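BPH (Thiobacillus denitrificans, PDB 5OVS) is a bacterial proteasome homologue that assembles into a tetradecameric double ring and probably hydrolyses peptide bonds inside its inner cavity. Local coordinates at residues T2-I14 / D110-V122. Residues are numbered along the deposited sequence; the frame is centred on the assembly and turned at random.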
# COMPACT_ATOMS: atom_id res chain seq x y z
N THR K 2 -28.62 5.81 -21.51
CA THR K 2 -28.45 6.85 -22.51
C THR K 2 -29.64 7.79 -22.47
O THR K 2 -30.79 7.35 -22.53
CB THR K 2 -28.35 6.28 -23.92
OG1 THR K 2 -27.24 5.37 -23.98
CG2 THR K 2 -28.12 7.40 -24.93
N VAL K 3 -29.35 9.08 -22.38
CA VAL K 3 -30.36 10.13 -22.50
C VAL K 3 -29.92 11.07 -23.62
O VAL K 3 -28.73 11.35 -23.76
CB VAL K 3 -30.54 10.92 -21.19
CG1 VAL K 3 -31.24 10.07 -20.14
CG2 VAL K 3 -29.22 11.45 -20.66
N THR K 4 -30.86 11.53 -24.42
CA THR K 4 -30.55 12.43 -25.52
C THR K 4 -31.48 13.64 -25.53
O THR K 4 -32.61 13.62 -25.01
CB THR K 4 -30.63 11.72 -26.88
OG1 THR K 4 -31.95 11.21 -27.06
CG2 THR K 4 -29.61 10.55 -26.96
N ILE K 5 -30.98 14.71 -26.13
CA ILE K 5 -31.75 15.92 -26.23
C ILE K 5 -31.42 16.60 -27.55
O ILE K 5 -30.26 16.64 -27.97
CB ILE K 5 -31.48 16.81 -25.01
CG1 ILE K 5 -32.61 17.82 -24.85
CG2 ILE K 5 -30.10 17.45 -25.10
CD1 ILE K 5 -32.67 18.45 -23.49
N VAL K 6 -32.45 17.09 -28.22
CA VAL K 6 -32.33 17.58 -29.58
C VAL K 6 -33.25 18.78 -29.81
O VAL K 6 -34.39 18.85 -29.33
CB VAL K 6 -32.66 16.49 -30.61
CG1 VAL K 6 -32.49 17.04 -32.03
CG2 VAL K 6 -31.78 15.27 -30.40
N ARG K 7 -32.71 19.72 -30.58
CA ARG K 7 -33.34 20.95 -30.93
C ARG K 7 -33.25 21.05 -32.45
O ARG K 7 -32.16 21.13 -33.00
CB ARG K 7 -32.51 22.05 -30.26
CG ARG K 7 -33.07 23.44 -30.34
CD ARG K 7 -31.96 24.48 -30.26
NE ARG K 7 -32.46 25.74 -30.79
CZ ARG K 7 -32.74 26.82 -30.07
NH1 ARG K 7 -32.55 26.85 -28.76
NH2 ARG K 7 -33.20 27.90 -30.69
N LYS K 8 -34.37 21.00 -33.16
CA LYS K 8 -34.31 21.07 -34.62
C LYS K 8 -35.63 21.49 -35.21
O LYS K 8 -36.67 20.98 -34.82
CB LYS K 8 -33.92 19.71 -35.20
CG LYS K 8 -33.97 19.67 -36.72
CD LYS K 8 -33.59 18.32 -37.28
CE LYS K 8 -33.77 18.30 -38.79
NZ LYS K 8 -33.26 17.06 -39.44
N ASP K 9 -35.57 22.42 -36.16
CA ASP K 9 -36.74 22.93 -36.89
C ASP K 9 -37.89 23.44 -36.01
O ASP K 9 -39.05 23.10 -36.23
CB ASP K 9 -37.28 21.85 -37.85
CG ASP K 9 -36.30 21.50 -38.95
OD1 ASP K 9 -35.50 22.35 -39.36
OD2 ASP K 9 -36.35 20.35 -39.42
N GLY K 10 -37.56 24.27 -35.02
CA GLY K 10 -38.57 24.88 -34.13
C GLY K 10 -39.19 23.91 -33.13
O GLY K 10 -40.19 24.24 -32.49
N ARG K 11 -38.57 22.74 -32.98
CA ARG K 11 -39.09 21.65 -32.17
C ARG K 11 -37.99 21.19 -31.23
O ARG K 11 -36.82 21.19 -31.60
CB ARG K 11 -39.46 20.48 -33.09
CG ARG K 11 -40.84 20.55 -33.72
CD ARG K 11 -41.81 19.79 -32.86
NE ARG K 11 -43.08 19.47 -33.50
CZ ARG K 11 -43.43 18.27 -33.96
NH1 ARG K 11 -42.62 17.21 -33.88
NH2 ARG K 11 -44.62 18.12 -34.52
N ILE K 12 -38.36 20.76 -30.02
CA ILE K 12 -37.41 20.27 -29.04
C ILE K 12 -37.82 18.87 -28.64
O ILE K 12 -38.99 18.62 -28.38
CB ILE K 12 -37.33 21.21 -27.82
CG1 ILE K 12 -36.48 22.43 -28.16
CG2 ILE K 12 -36.76 20.49 -26.60
CD1 ILE K 12 -36.59 23.57 -27.16
N ALA K 13 -36.86 17.95 -28.62
CA ALA K 13 -37.13 16.57 -28.22
C ALA K 13 -36.13 16.07 -27.20
O ALA K 13 -35.04 16.61 -27.06
CB ALA K 13 -37.16 15.65 -29.41
N ILE K 14 -36.54 15.05 -26.47
CA ILE K 14 -35.74 14.46 -25.41
C ILE K 14 -36.07 12.98 -25.34
O ILE K 14 -37.25 12.60 -25.46
CB ILE K 14 -35.94 15.20 -24.06
CG1 ILE K 14 -34.96 14.69 -23.01
CG2 ILE K 14 -37.38 15.09 -23.57
CD1 ILE K 14 -34.92 15.52 -21.75
N ASP K 110 -25.72 12.95 -14.28
CA ASP K 110 -25.72 13.90 -15.36
C ASP K 110 -27.17 14.00 -15.81
O ASP K 110 -27.87 12.99 -15.83
CB ASP K 110 -24.83 13.40 -16.48
CG ASP K 110 -23.38 13.20 -16.04
OD1 ASP K 110 -22.80 14.12 -15.43
OD2 ASP K 110 -22.81 12.13 -16.33
N VAL K 111 -27.65 15.19 -16.13
CA VAL K 111 -29.03 15.30 -16.65
C VAL K 111 -29.15 16.17 -17.87
O VAL K 111 -28.32 17.05 -18.11
CB VAL K 111 -30.03 15.79 -15.58
CG1 VAL K 111 -29.88 14.98 -14.31
CG2 VAL K 111 -29.86 17.28 -15.33
N LEU K 112 -30.18 15.89 -18.66
CA LEU K 112 -30.58 16.77 -19.75
C LEU K 112 -31.96 17.35 -19.37
O LEU K 112 -32.79 16.67 -18.77
CB LEU K 112 -30.63 16.00 -21.06
CG LEU K 112 -29.29 15.33 -21.43
CD1 LEU K 112 -29.48 14.43 -22.64
CD2 LEU K 112 -28.23 16.37 -21.71
N ILE K 113 -32.17 18.63 -19.67
CA ILE K 113 -33.39 19.36 -19.34
C ILE K 113 -33.95 19.99 -20.60
O ILE K 113 -33.34 20.89 -21.17
CB ILE K 113 -33.11 20.47 -18.33
CG1 ILE K 113 -32.60 19.86 -17.04
CG2 ILE K 113 -34.38 21.31 -18.08
CD1 ILE K 113 -31.94 20.86 -16.13
N ALA K 114 -35.12 19.52 -21.03
CA ALA K 114 -35.80 20.05 -22.20
C ALA K 114 -36.98 20.90 -21.75
O ALA K 114 -37.80 20.46 -20.97
CB ALA K 114 -36.28 18.92 -23.08
N ASN K 115 -37.06 22.13 -22.24
CA ASN K 115 -38.30 22.91 -22.11
C ASN K 115 -38.45 23.89 -23.27
O ASN K 115 -37.48 24.13 -24.00
CB ASN K 115 -38.38 23.60 -20.75
CG ASN K 115 -37.36 24.71 -20.57
OD1 ASN K 115 -37.41 25.74 -21.24
ND2 ASN K 115 -36.45 24.51 -19.64
N PRO K 116 -39.66 24.45 -23.46
CA PRO K 116 -39.85 25.32 -24.60
C PRO K 116 -38.76 26.39 -24.80
O PRO K 116 -38.50 26.79 -25.94
CB PRO K 116 -41.21 25.96 -24.33
CG PRO K 116 -41.96 24.90 -23.59
CD PRO K 116 -40.92 24.23 -22.73
N ARG K 117 -38.12 26.85 -23.72
CA ARG K 117 -37.15 27.92 -23.86
C ARG K 117 -35.70 27.48 -24.15
O ARG K 117 -34.82 28.31 -24.23
CB ARG K 117 -37.26 28.89 -22.68
CG ARG K 117 -38.57 29.68 -22.75
CD ARG K 117 -39.17 30.14 -21.43
NE ARG K 117 -39.31 29.11 -20.39
CZ ARG K 117 -40.20 28.11 -20.40
NH1 ARG K 117 -41.04 27.95 -21.42
NH2 ARG K 117 -40.24 27.26 -19.38
N GLY K 118 -35.47 26.18 -24.32
CA GLY K 118 -34.16 25.70 -24.77
C GLY K 118 -33.86 24.29 -24.31
O GLY K 118 -34.62 23.69 -23.57
N ILE K 119 -32.72 23.76 -24.75
CA ILE K 119 -32.23 22.48 -24.27
C ILE K 119 -30.93 22.65 -23.49
O ILE K 119 -30.03 23.39 -23.90
CB ILE K 119 -32.08 21.48 -25.41
CG1 ILE K 119 -31.16 22.02 -26.52
CG2 ILE K 119 -33.44 21.14 -25.98
CD1 ILE K 119 -30.58 20.91 -27.38
N PHE K 120 -30.85 21.98 -22.35
CA PHE K 120 -29.77 22.19 -21.41
C PHE K 120 -29.27 20.87 -20.85
O PHE K 120 -29.91 19.83 -20.99
CB PHE K 120 -30.27 23.03 -20.23
CG PHE K 120 -30.88 24.37 -20.62
CD1 PHE K 120 -30.09 25.49 -20.77
CD2 PHE K 120 -32.24 24.49 -20.80
CE1 PHE K 120 -30.65 26.71 -21.10
CE2 PHE K 120 -32.80 25.71 -21.13
CZ PHE K 120 -32.01 26.82 -21.27
N GLY K 121 -28.12 20.92 -20.20
CA GLY K 121 -27.61 19.78 -19.47
C GLY K 121 -26.89 20.24 -18.23
O GLY K 121 -26.37 21.35 -18.19
N VAL K 122 -26.89 19.39 -17.22
CA VAL K 122 -26.12 19.62 -16.01
C VAL K 122 -25.33 18.36 -15.76
O VAL K 122 -25.92 17.32 -15.47
CB VAL K 122 -26.99 19.88 -14.77
CG1 VAL K 122 -26.12 20.37 -13.61
CG2 VAL K 122 -28.08 20.87 -15.09
O HOH W 1 -31.18 25.63 -26.42
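Ile5 reaches from strand 3-8 toward the 111-122 hairpin and packs among Leu112, Ala114 and Ile119. Its CB rests 3.9 Å from Leu112 CD1, and CG2 lies against both methyls of the same leucine. CG1 stands anti to the backbone N (chi1 -160°), which turns it toward Ile119, and Ile5 CG1 lies 3.6 Å from Ile119 CG2. The tip, Ile5 CD1, lies 3.4 Å from the carbonyl O of Ile113 and 3.7 Å from Ala114 CB. The small Ala114 side chain also receives Ile12 and Ile14 from the neighbouring strand.

Ile119 approaches from strand 118-122. Its CG2 is pressed to 3.4 Å from Ile12 CG2, tighter than usual for two methyls, while its other branch brings CD1 against Arg7 CB. At the far end Leu112 CD1 packs against the backbone of Val3, 3.4 Å from Val3 O. Near the 115-118 turn the contact becomes polar: a water accepts from Arg7 NH1 in the guanidinium plane and from Ile119 N at 2.9 Å, linking the two hairpins.

This is the sheet-on-sheet core of the four-layer alpha-beta-beta-alpha proteasome fold. Strand 3-8 runs at 34° to strand 111-115, while Val6 and Phe120 face outward to helices 159-173 and 74-91. Apart from that water bridge, the two sheets meet here mainly through aliphatic groups, Val, Ile and Leu side chains closing around the methyl of Ala114, so burial of hydrocarbon and close fit, rather than directed bonds, probably account for most of the cohesion between these two hairpins.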